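PDB 5FOO: 6-phospho-beta-d glycosidase from Streptococcus pyogenes, which probably hydrolyses the beta-glycosidic bond of 6-phospho-beta-glucosides, as a glycoside hydrolase of family 1. Local coordinates for residues A[255-260]-A[356-361]; A[23-28]-A[78-83]; A[387-392]-A[445-450]. The protein carries 1 engineered substitution. One frame throughout, in Å; residues are numbered along the deposited sequence.

In the fold
The chain folds into a closed barrel of eight parallel strands with helices packed outside it. Interaction 2 comes first: it ties the loop after helix 16-19 to short helix 79-82, just past strand 72-76, and closes a loop of 49 residues. Interaction 1 follows, joining the end of helix 235-258 to the turn before strand 362-367 across 95 residues. Interaction 3 is last; it brings the starts of helices 387-405 and 448-459 together across 52 residues. The three loops follow in series, so none nests in or crosses another. Their centres lie 33 to 34 Å apart, and they tie three separate parts of the helix and loop layer around the barrel.

Interaction 1 of 3, residues A[255-260]-A[356-361]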
loop_
_atom_site.group_PDB
_atom_site.type_symbol
_atom_site.label_atom_id
_atom_site.label_comp_id
_atom_site.label_asym_id
_atom_site.label_seq_id
_atom_site.Cartn_x
_atom_site.Cartn_y
_atom_site.Cartn_z
ATOM N N ALA A 255 5.127 13.142 9.434
ATOM C CA ALA A 255 6.417 12.515 9.656
ATOM C C ALA A 255 7.206 12.240 8.350
ATOM O O ALA A 255 8.393 12.525 8.282
ATOM C CB ALA A 255 6.270 11.240 10.421
ATOM N N ALA A 256 6.553 11.713 7.317
ATOM C CA ALA A 256 7.222 11.434 6.035
ATOM C C ALA A 256 7.794 12.694 5.338
ATOM O O ALA A 256 8.927 12.673 4.900
ATOM C CB ALA A 256 6.290 10.725 5.089
ATOM N N VAL A 257 6.985 13.749 5.246
ATOM C CA VAL A 257 7.251 14.890 4.426
ATOM C C VAL A 257 7.956 15.995 5.233
ATOM O O VAL A 257 8.910 16.543 4.767
ATOM C CB VAL A 257 5.943 15.466 3.886
ATOM C CG1 VAL A 257 6.196 16.727 3.096
ATOM C CG2 VAL A 257 5.181 14.428 3.022
ATOM N N HIS A 258 7.460 16.325 6.430
ATOM C CA HIS A 258 7.991 17.383 7.243
ATOM C C HIS A 258 8.811 16.879 8.363
ATOM O O HIS A 258 9.397 17.685 9.001
ATOM C CB HIS A 258 6.921 18.367 7.739
ATOM C CG HIS A 258 6.192 19.073 6.627
ATOM N ND1 HIS A 258 4.827 18.980 6.447
ATOM C CD2 HIS A 258 6.648 19.828 5.596
ATOM C CE1 HIS A 258 4.464 19.674 5.383
ATOM N NE2 HIS A 258 5.558 20.166 4.826
ATOM N N GLY A 259 8.936 15.579 8.588
ATOM C CA GLY A 259 9.884 15.096 9.618
ATOM C C GLY A 259 9.461 15.453 11.064
ATOM O O GLY A 259 10.320 15.526 11.950
ATOM N N LYS A 260 8.156 15.656 11.293
ATOM C CA LYS A 260 7.601 15.975 12.618
ATOM C C LYS A 260 6.280 15.258 12.789
ATOM O O LYS A 260 5.591 14.952 11.820
ATOM C CB LYS A 260 7.320 17.487 12.788
ATOM C CG LYS A 260 8.381 18.441 12.290
ATOM N N HIS A 356 -0.706 21.716 0.920
ATOM C CA HIS A 356 -0.306 21.429 2.289
ATOM C C HIS A 356 0.963 20.611 2.392
ATOM O O HIS A 356 1.572 20.505 3.484
ATOM C CB HIS A 356 -1.480 20.780 3.038
ATOM C CG HIS A 356 -2.671 21.686 3.153
ATOM N ND1 HIS A 356 -2.755 22.688 4.096
ATOM C CD2 HIS A 356 -3.808 21.769 2.423
ATOM C CE1 HIS A 356 -3.880 23.361 3.942
ATOM N NE2 HIS A 356 -4.538 22.825 2.932
ATOM N N TYR A 357 1.436 20.053 1.276
ATOM C CA TYR A 357 2.641 19.236 1.402
ATOM C C TYR A 357 3.693 19.637 0.415
ATOM O O TYR A 357 4.399 18.756 -0.095
ATOM C CB TYR A 357 2.254 17.754 1.315
ATOM C CG TYR A 357 1.523 17.346 2.561
ATOM C CD1 TYR A 357 2.197 17.141 3.754
ATOM C CD2 TYR A 357 0.137 17.210 2.562
ATOM C CE1 TYR A 357 1.502 16.802 4.947
ATOM C CE2 TYR A 357 -0.525 16.860 3.712
ATOM C CZ TYR A 357 0.155 16.670 4.888
ATOM O OH TYR A 357 -0.563 16.298 5.988
ATOM N N ASP A 358 3.765 20.970 0.193
ATOM C CA ASP A 358 4.803 21.672 -0.564
ATOM C C ASP A 358 4.816 21.214 -2.008
ATOM O O ASP A 358 5.838 21.231 -2.664
ATOM C CB ASP A 358 6.164 21.400 0.044
ATOM C CG ASP A 358 6.231 21.773 1.488
ATOM O OD1 ASP A 358 5.711 22.823 1.847
ATOM O OD2 ASP A 358 6.812 21.031 2.285
ATOM N N ASN A 359 3.678 20.741 -2.490
ATOM C CA ASN A 359 3.631 20.079 -3.779
ATOM C C ASN A 359 4.796 19.143 -4.103
ATOM O O ASN A 359 5.194 19.061 -5.283
ATOM C CB ASN A 359 3.538 21.159 -4.865
ATOM C CG ASN A 359 2.712 20.735 -6.057
ATOM O OD1 ASN A 359 1.916 19.773 -6.036
ATOM N ND2 ASN A 359 2.865 21.488 -7.111
ATOM N N ILE A 360 5.336 18.408 -3.116
ATOM C CA ILE A 360 6.337 17.430 -3.473
ATOM C C ILE A 360 5.848 16.355 -4.504
ATOM O O ILE A 360 4.638 16.136 -4.699
ATOM C CB ILE A 360 6.908 16.674 -2.279
ATOM C CG1 ILE A 360 5.848 15.880 -1.549
ATOM C CG2 ILE A 360 7.655 17.606 -1.320
ATOM C CD1 ILE A 360 6.500 14.808 -0.715
ATOM N N PRO A 361 6.797 15.646 -5.123
ATOM C CA PRO A 361 6.284 14.653 -6.089
ATOM C C PRO A 361 5.529 13.489 -5.456
ATOM O O PRO A 361 5.917 12.995 -4.385
ATOM C CB PRO A 361 7.541 14.180 -6.844
ATOM C CG PRO A 361 8.633 15.178 -6.485
ATOM C CD PRO A 361 8.265 15.800 -5.178
#
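Val257 and Tyr357 mark the nearest approach of the two backbones, with their CA atoms 7.0 Å apart. Residues 255-258 belong to the last part of helix 235-258, where the turn widens to a pi type. Gly259 then leaves the helical conformation with a positive phi. Tyr357 is likewise the first residue to depart from helix 344-356. A tight turn follows, held by Ile360 N bonding to Tyr357 O at 3.2 Å. The contact is made mostly by side chains. His258 NE2 donates to Asp358 OD2 over 3.0 Å, with a bent N-H...O angle of 141°. The oxygen is met from above the carboxylate plane, and the ring stands steeply to that plane. His258 ND1 is bonded to Glu254, so the ring is held at both nitrogens. Two carboxylate partners would probably make a positively charged imidazole more stable. At the ring edge, His258 CE1 lies 3.6 Å from His356 O. The same carbon is 3.8 Å from Tyr357 CD1. These two rings meet rim to rim, with planes only 21° apart, and neither lies over the other. Val257 packs against both rings. Its CG1 is anti to the backbone N (chi1 176°), which sets this methyl over the centre of the His258 ring. CG1 also reaches the edge of the Tyr357 ring, 4.1 Å from CD1. The other methyl, Val257 CG2, meets Ile360 CD1 at 4.0 Å. The tyrosine ring also rests on Asp250, Met253 and Glu254 of helix 235-258, while Ile360 touches Met353 of helix 344-356. Val257 packs inward on Leu294 of strand 293-297. The contact thus joins the end of one barrel helix to the connection that leads from another into strand 362-367.

Interaction 2 of 3, residues A[23-28]-A[78-83]; sequences FAKQHR and QWTRLI. With PO4 (phosphate ion), chain M.
The guanidinium of Arg81 has Lys25 CB over one face, 3.4 Å above its plane and offset toward the rim. Phe23 O lies at its edge and takes both end nitrogens. Arg81 NH1 reaches Phe23 O at 2.9 Å, with a fairly straight N-H...O angle of 159°. The second bond, Arg81 NH2 to Phe23 O, is longer (3.2 Å) and more bent. A water at the same edge bridges NH1 to Ala24 O. Arg81 NE also forms a salt bridge with Glu20, and Tyr98 makes a cation-pi contact with the group. The His27 ring has Gln26 CG over one face and Thr80 O at its edge. At another point of the edge, His27 ND1 donates to phosphate O3 at 2.9 Å, while NE2 bonds to Asp84 O. Two acceptors suggest that the ring is probably protonated. Arg28 grips the same phosphate, which probably came from the crystallisation liquor: its backbone N meets O4 at 2.8 Å, NE bonds to O4 as well, and NH2 to O1. Lys25 lies across Arg81, its CG against Arg81 CB. A bend at chi3 (74°) turns its end past Thr80 OG1 to Gln78. There Lys25 NZ gives a bond to Gln78 OE1 at 2.8 Å, and it also forms a salt bridge with Asp32. Gln78 NE2 bonds to Glu20, so one acid positions both Gln78 and Arg81. One backbone bond crosses the contact, His27 N to Thr80 O at 3.2 Å. Gln78 stands at the N-cap position of helix 79-82, shortly after strand 72-76. The Gln78 side chain is about 12 Å from the bound 6-phosphocyclophellitol. The arrangement joins the loops that follow the first two strands of the beta/alpha barrel, on the side where enzymes of this fold carry their active site.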
loop_
_atom_site.group_PDB
_atom_site.type_symbol
_atom_site.label_atom_id
_atom_site.label_comp_id
_atom_site.label_asym_id
_atom_site.label_seq_id
_atom_site.Cartn_x
_atom_site.Cartn_y
_atom_site.Cartn_z
ATOM N N PHE A 23 6.662 -20.723 -2.633
ATOM C CA PHE A 23 7.642 -21.556 -3.269
ATOM C C PHE A 23 8.997 -21.071 -2.881
ATOM O O PHE A 23 9.224 -19.907 -3.060
ATOM C CB PHE A 23 7.528 -21.450 -4.770
ATOM C CG PHE A 23 6.192 -21.858 -5.293
ATOM C CD1 PHE A 23 5.880 -23.184 -5.440
ATOM C CD2 PHE A 23 5.242 -20.883 -5.667
ATOM C CE1 PHE A 23 4.635 -23.559 -5.937
ATOM C CE2 PHE A 23 4.017 -21.263 -6.173
ATOM C CZ PHE A 23 3.722 -22.593 -6.307
ATOM N N ALA A 24 9.854 -21.981 -2.362
ATOM C CA ALA A 24 11.230 -21.704 -1.882
ATOM C C ALA A 24 11.430 -20.533 -0.897
ATOM O O ALA A 24 12.500 -19.914 -0.885
ATOM C CB ALA A 24 12.176 -21.538 -3.049
ATOM N N LYS A 25 10.429 -20.238 -0.076
ATOM C CA LYS A 25 10.507 -19.101 0.793
ATOM C C LYS A 25 10.828 -19.614 2.147
ATOM O O LYS A 25 10.052 -20.380 2.705
ATOM C CB LYS A 25 9.209 -18.248 0.785
ATOM C CG LYS A 25 9.407 -16.833 1.313
ATOM C CD LYS A 25 8.164 -15.956 1.183
ATOM C CE LYS A 25 7.128 -16.355 2.227
ATOM N NZ LYS A 25 5.903 -15.520 2.291
ATOM N N GLN A 26 11.921 -19.128 2.717
ATOM C CA GLN A 26 12.474 -19.721 3.918
ATOM C C GLN A 26 11.579 -19.530 5.142
ATOM O O GLN A 26 11.524 -20.406 6.012
ATOM C CB GLN A 26 13.873 -19.154 4.167
ATOM C CG GLN A 26 14.580 -19.715 5.372
ATOM C CD GLN A 26 16.025 -19.218 5.545
ATOM O OE1 GLN A 26 16.669 -18.655 4.669
ATOM N NE2 GLN A 26 16.533 -19.455 6.704
ATOM N N HIS A 27 10.929 -18.382 5.275
ATOM C CA HIS A 27 10.279 -18.073 6.547
ATOM C C HIS A 27 8.855 -17.770 6.254
ATOM O O HIS A 27 8.506 -17.405 5.128
ATOM C CB HIS A 27 10.903 -16.802 7.220
ATOM C CG HIS A 27 12.385 -16.856 7.491
ATOM N ND1 HIS A 27 12.922 -17.462 8.612
ATOM C CD2 HIS A 27 13.434 -16.290 6.844
ATOM C CE1 HIS A 27 14.234 -17.305 8.633
ATOM N NE2 HIS A 27 14.581 -16.639 7.542
ATOM N N ARG A 28 8.043 -17.826 7.310
ATOM C CA ARG A 28 6.663 -17.362 7.276
ATOM C C ARG A 28 6.506 -15.905 7.665
ATOM O O ARG A 28 7.090 -15.442 8.663
ATOM C CB ARG A 28 5.780 -18.206 8.222
ATOM C CG ARG A 28 5.798 -19.709 7.851
ATOM C CD ARG A 28 5.224 -20.597 8.949
ATOM N NE ARG A 28 6.012 -20.478 10.158
ATOM C CZ ARG A 28 5.753 -21.091 11.301
ATOM N NH1 ARG A 28 4.720 -21.908 11.458
ATOM N NH2 ARG A 28 6.568 -20.877 12.288
ATOM N N GLN A 78 9.950 -9.425 -0.023
ATOM C CA GLN A 78 9.631 -10.076 1.277
ATOM C C GLN A 78 10.857 -10.299 2.082
ATOM O O GLN A 78 11.703 -11.043 1.671
ATOM C CB GLN A 78 8.929 -11.403 1.090
ATOM C CG GLN A 78 7.543 -11.241 0.444
ATOM C CD GLN A 78 6.675 -12.495 0.588
ATOM O OE1 GLN A 78 6.173 -12.788 1.655
ATOM N NE2 GLN A 78 6.493 -13.214 -0.506
ATOM N N TRP A 79 10.919 -9.644 3.243
ATOM C CA TRP A 79 11.864 -9.912 4.287
ATOM C C TRP A 79 11.992 -11.431 4.553
ATOM O O TRP A 79 13.111 -11.965 4.736
ATOM C CB TRP A 79 11.336 -9.176 5.526
ATOM C CG TRP A 79 12.270 -8.949 6.630
ATOM C CD1 TRP A 79 13.522 -9.465 6.779
ATOM C CD2 TRP A 79 12.016 -8.126 7.798
ATOM N NE1 TRP A 79 14.071 -9.035 7.972
ATOM C CE2 TRP A 79 13.172 -8.203 8.610
ATOM C CE3 TRP A 79 10.912 -7.332 8.233
ATOM C CZ2 TRP A 79 13.262 -7.543 9.828
ATOM C CZ3 TRP A 79 11.010 -6.678 9.423
ATOM C CH2 TRP A 79 12.175 -6.797 10.231
ATOM N N THR A 80 10.850 -12.119 4.551
ATOM C CA THR A 80 10.795 -13.539 4.810
ATOM C C THR A 80 11.374 -14.401 3.688
ATOM O O THR A 80 11.659 -15.549 3.940
ATOM C CB THR A 80 9.339 -14.011 5.059
ATOM O OG1 THR A 80 8.482 -13.651 3.947
ATOM C CG2 THR A 80 8.832 -13.450 6.357
ATOM N N ARG A 81 11.574 -13.852 2.479
ATOM C CA ARG A 81 12.267 -14.569 1.363
ATOM C C ARG A 81 13.737 -14.196 1.266
ATOM O O ARG A 81 14.553 -15.049 1.038
ATOM C CB ARG A 81 11.591 -14.254 0.008
ATOM C CG ARG A 81 12.217 -14.971 -1.158
ATOM C CD ARG A 81 11.490 -14.718 -2.436
ATOM N NE ARG A 81 10.137 -15.226 -2.464
ATOM C CZ ARG A 81 9.772 -16.494 -2.545
ATOM N NH1 ARG A 81 10.646 -17.439 -2.593
ATOM N NH2 ARG A 81 8.450 -16.815 -2.586
ATOM N N LEU A 82 14.059 -12.916 1.390
ATOM C CA LEU A 82 15.451 -12.454 1.144
ATOM C C LEU A 82 16.431 -12.809 2.267
ATOM O O LEU A 82 17.608 -13.052 2.007
ATOM C CB LEU A 82 15.510 -10.959 0.921
ATOM C CG LEU A 82 16.882 -10.394 0.483
ATOM C CD1 LEU A 82 17.443 -11.145 -0.757
ATOM C CD2 LEU A 82 16.711 -8.911 0.184
ATOM N N ILE A 83 15.955 -12.821 3.511
ATOM C CA ILE A 83 16.827 -12.955 4.644
ATOM C C ILE A 83 16.824 -14.342 5.257
ATOM O O ILE A 83 15.793 -14.977 5.403
ATOM C CB ILE A 83 16.505 -11.873 5.696
ATOM C CG1 ILE A 83 16.719 -10.470 5.131
ATOM C CG2 ILE A 83 17.355 -12.084 6.961
ATOM C CD1 ILE A 83 18.127 -10.174 4.576
HETATM P P PO4 M . 9.778 -19.170 10.490
HETATM O O1 PO4 M . 9.250 -19.183 11.920
HETATM O O2 PO4 M . 10.638 -20.349 10.097
HETATM O O3 PO4 M . 10.763 -17.924 10.419
HETATM O O4 PO4 M . 8.598 -19.269 9.611
HETATM O O HOH W 1 13.363 -17.845 -2.747
HETATM O O HOH W 2 13.787 -17.644 0.923
HETATM O O HOH W 3 4.817 -15.771 -0.464
#

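Interaction 3 of 3, residues A[387-392]-A[445-450]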
loop_
_atom_site.group_PDB
_atom_site.type_symbol
_atom_site.label_atom_id
_atom_site.label_comp_id
_atom_site.label_asym_id
_atom_site.label_seq_id
_atom_site.Cartn_x
_atom_site.Cartn_y
_atom_site.Cartn_z
ATOM N N ASP A 387 -16.418 -3.819 -18.268
ATOM C CA ASP A 387 -16.636 -2.379 -18.511
ATOM C C ASP A 387 -16.875 -1.573 -17.242
ATOM O O ASP A 387 -16.557 -0.384 -17.228
ATOM C CB ASP A 387 -17.601 -2.024 -19.657
ATOM C CG ASP A 387 -18.810 -2.859 -19.689
ATOM O OD1 ASP A 387 -19.447 -3.054 -18.622
ATOM O OD2 ASP A 387 -19.122 -3.326 -20.813
ATOM N N TYR A 388 -17.419 -2.196 -16.183
ATOM C CA TYR A 388 -17.428 -1.569 -14.861
ATOM C C TYR A 388 -16.002 -1.115 -14.424
ATOM O O TYR A 388 -15.853 -0.093 -13.809
ATOM C CB TYR A 388 -18.021 -2.482 -13.800
ATOM C CG TYR A 388 -17.432 -3.868 -13.822
ATOM C CD1 TYR A 388 -18.009 -4.870 -14.594
ATOM C CD2 TYR A 388 -16.331 -4.193 -13.043
ATOM C CE1 TYR A 388 -17.449 -6.156 -14.640
ATOM C CE2 TYR A 388 -15.783 -5.480 -13.052
ATOM C CZ TYR A 388 -16.354 -6.451 -13.857
ATOM O OH TYR A 388 -15.848 -7.701 -13.923
ATOM N N ARG A 389 -14.962 -1.897 -14.718
ATOM C CA ARG A 389 -13.581 -1.549 -14.285
ATOM C C ARG A 389 -12.984 -0.398 -15.145
ATOM O O ARG A 389 -12.394 0.557 -14.642
ATOM C CB ARG A 389 -12.688 -2.789 -14.336
ATOM C CG ARG A 389 -11.271 -2.503 -13.867
ATOM C CD ARG A 389 -10.502 -3.757 -13.570
ATOM N NE ARG A 389 -11.121 -4.421 -12.449
ATOM C CZ ARG A 389 -11.790 -5.568 -12.501
ATOM N NH1 ARG A 389 -11.934 -6.254 -13.653
ATOM N NH2 ARG A 389 -12.338 -6.034 -11.352
ATOM N N ILE A 390 -13.179 -0.492 -16.457
ATOM C CA ILE A 390 -12.888 0.612 -17.396
ATOM C C ILE A 390 -13.516 1.917 -16.954
ATOM O O ILE A 390 -12.812 2.933 -16.760
ATOM C CB ILE A 390 -13.339 0.261 -18.802
ATOM C CG1 ILE A 390 -12.458 -0.903 -19.307
ATOM C CG2 ILE A 390 -13.286 1.496 -19.729
ATOM C CD1 ILE A 390 -12.860 -1.468 -20.670
ATOM N N GLN A 391 -14.821 1.882 -16.701
ATOM C CA GLN A 391 -15.496 3.044 -16.220
ATOM C C GLN A 391 -14.895 3.557 -14.898
ATOM O O GLN A 391 -14.578 4.760 -14.750
ATOM C CB GLN A 391 -16.966 2.728 -16.025
ATOM C CG GLN A 391 -17.796 3.919 -15.616
ATOM C CD GLN A 391 -17.830 4.945 -16.746
ATOM O OE1 GLN A 391 -17.763 4.576 -17.948
ATOM N NE2 GLN A 391 -17.891 6.235 -16.381
ATOM N N PHE A 392 -14.749 2.684 -13.905
ATOM C CA PHE A 392 -14.157 3.116 -12.625
ATOM C C PHE A 392 -12.770 3.759 -12.866
ATOM O O PHE A 392 -12.491 4.823 -12.340
ATOM C CB PHE A 392 -14.071 1.905 -11.663
ATOM C CG PHE A 392 -13.460 2.171 -10.288
ATOM C CD1 PHE A 392 -12.078 2.202 -10.102
ATOM C CD2 PHE A 392 -14.265 2.225 -9.141
ATOM C CE1 PHE A 392 -11.528 2.370 -8.821
ATOM C CE2 PHE A 392 -13.721 2.370 -7.900
ATOM C CZ PHE A 392 -12.357 2.431 -7.713
ATOM N N ARG A 445 -5.377 -14.484 -18.552
ATOM C CA ARG A 445 -6.101 -14.040 -19.700
ATOM C C ARG A 445 -6.505 -12.595 -19.543
ATOM O O ARG A 445 -7.306 -12.266 -18.657
ATOM C CB ARG A 445 -7.359 -14.901 -19.883
ATOM C CG ARG A 445 -8.151 -14.375 -21.058
ATOM C CD ARG A 445 -9.023 -15.410 -21.735
ATOM N NE ARG A 445 -9.354 -14.859 -23.055
ATOM C CZ ARG A 445 -10.208 -15.377 -23.937
ATOM N NH1 ARG A 445 -10.873 -16.508 -23.673
ATOM N NH2 ARG A 445 -10.404 -14.729 -25.093
ATOM N N PRO A 446 -5.977 -11.715 -20.407
ATOM C CA PRO A 446 -6.328 -10.272 -20.341
ATOM C C PRO A 446 -7.813 -10.041 -20.374
ATOM O O PRO A 446 -8.511 -10.706 -21.144
ATOM C CB PRO A 446 -5.717 -9.712 -21.621
ATOM C CG PRO A 446 -4.494 -10.584 -21.836
ATOM C CD PRO A 446 -4.873 -11.976 -21.367
ATOM N N LYS A 447 -8.281 -9.077 -19.590
ATOM C CA LYS A 447 -9.682 -8.669 -19.618
ATOM C C LYS A 447 -9.780 -7.475 -20.549
ATOM O O LYS A 447 -8.745 -6.880 -20.964
ATOM C CB LYS A 447 -10.209 -8.304 -18.215
ATOM C CG LYS A 447 -9.828 -9.269 -17.127
ATOM C CD LYS A 447 -10.473 -8.898 -15.781
ATOM C CE LYS A 447 -9.905 -9.741 -14.645
ATOM N NZ LYS A 447 -10.092 -9.170 -13.289
ATOM N N ALA A 448 -11.011 -7.110 -20.902
ATOM C CA ALA A 448 -11.189 -5.902 -21.695
ATOM C C ALA A 448 -10.472 -4.676 -21.123
ATOM O O ALA A 448 -10.058 -3.810 -21.891
ATOM C CB ALA A 448 -12.647 -5.569 -21.860
ATOM N N SER A 449 -10.375 -4.561 -19.804
ATOM C CA SER A 449 -9.773 -3.360 -19.233
ATOM C C SER A 449 -8.279 -3.327 -19.516
ATOM O O SER A 449 -7.723 -2.257 -19.597
ATOM C CB SER A 449 -10.021 -3.225 -17.741
ATOM O OG SER A 449 -9.505 -4.347 -17.134
ATOM N N ALA A 450 -7.648 -4.473 -19.721
ATOM C CA ALA A 450 -6.225 -4.493 -20.074
ATOM C C ALA A 450 -5.952 -3.800 -21.415
ATOM O O ALA A 450 -4.923 -3.113 -21.533
ATOM C CB ALA A 450 -5.701 -5.916 -20.122
#
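Ile390 and Ser449 join the opening turns of two helices on the outside of the beta/alpha barrel, those that follow its last two strands. Helix 387-405 comes after strand 362-367, and helix 448-459 comes after strand 410-416. The backbones are close here, with the CA atoms of Ile390 and Ser449 5.4 Å apart. Ile390 CG1 lies directly against the other backbone, 3.6 Å from Ser449 CA. Beside it, Arg389 extends alongside Ser449, its CD 3.7 Å from Ser449 OG. A chi1 of 58° sets this OG between the backbone N and the carbonyl carbon, where it is hydrogen-bonded with Asp386. Further out, Arg389 bends at chi3 (-65°) and brings NH1 within 3.5 Å of Lys447 NZ. The two donors are not bonded to each other. Glu374 forms salt bridges with both, Asp386 pairs with the arginine and Asp420 with the lysine. These acids probably offset the closeness of the two positive charges. The lysine chain is extended beyond CG, and its CD packs 3.7 Å from Arg389 NH1. The arginine side chain is about 10 Å from the bound 6-phosphocyclophellitol, so the cluster lies near the ligand pocket. On the apolar side, Ile390 CD1 rests on Ala448 CB at 4.3 Å.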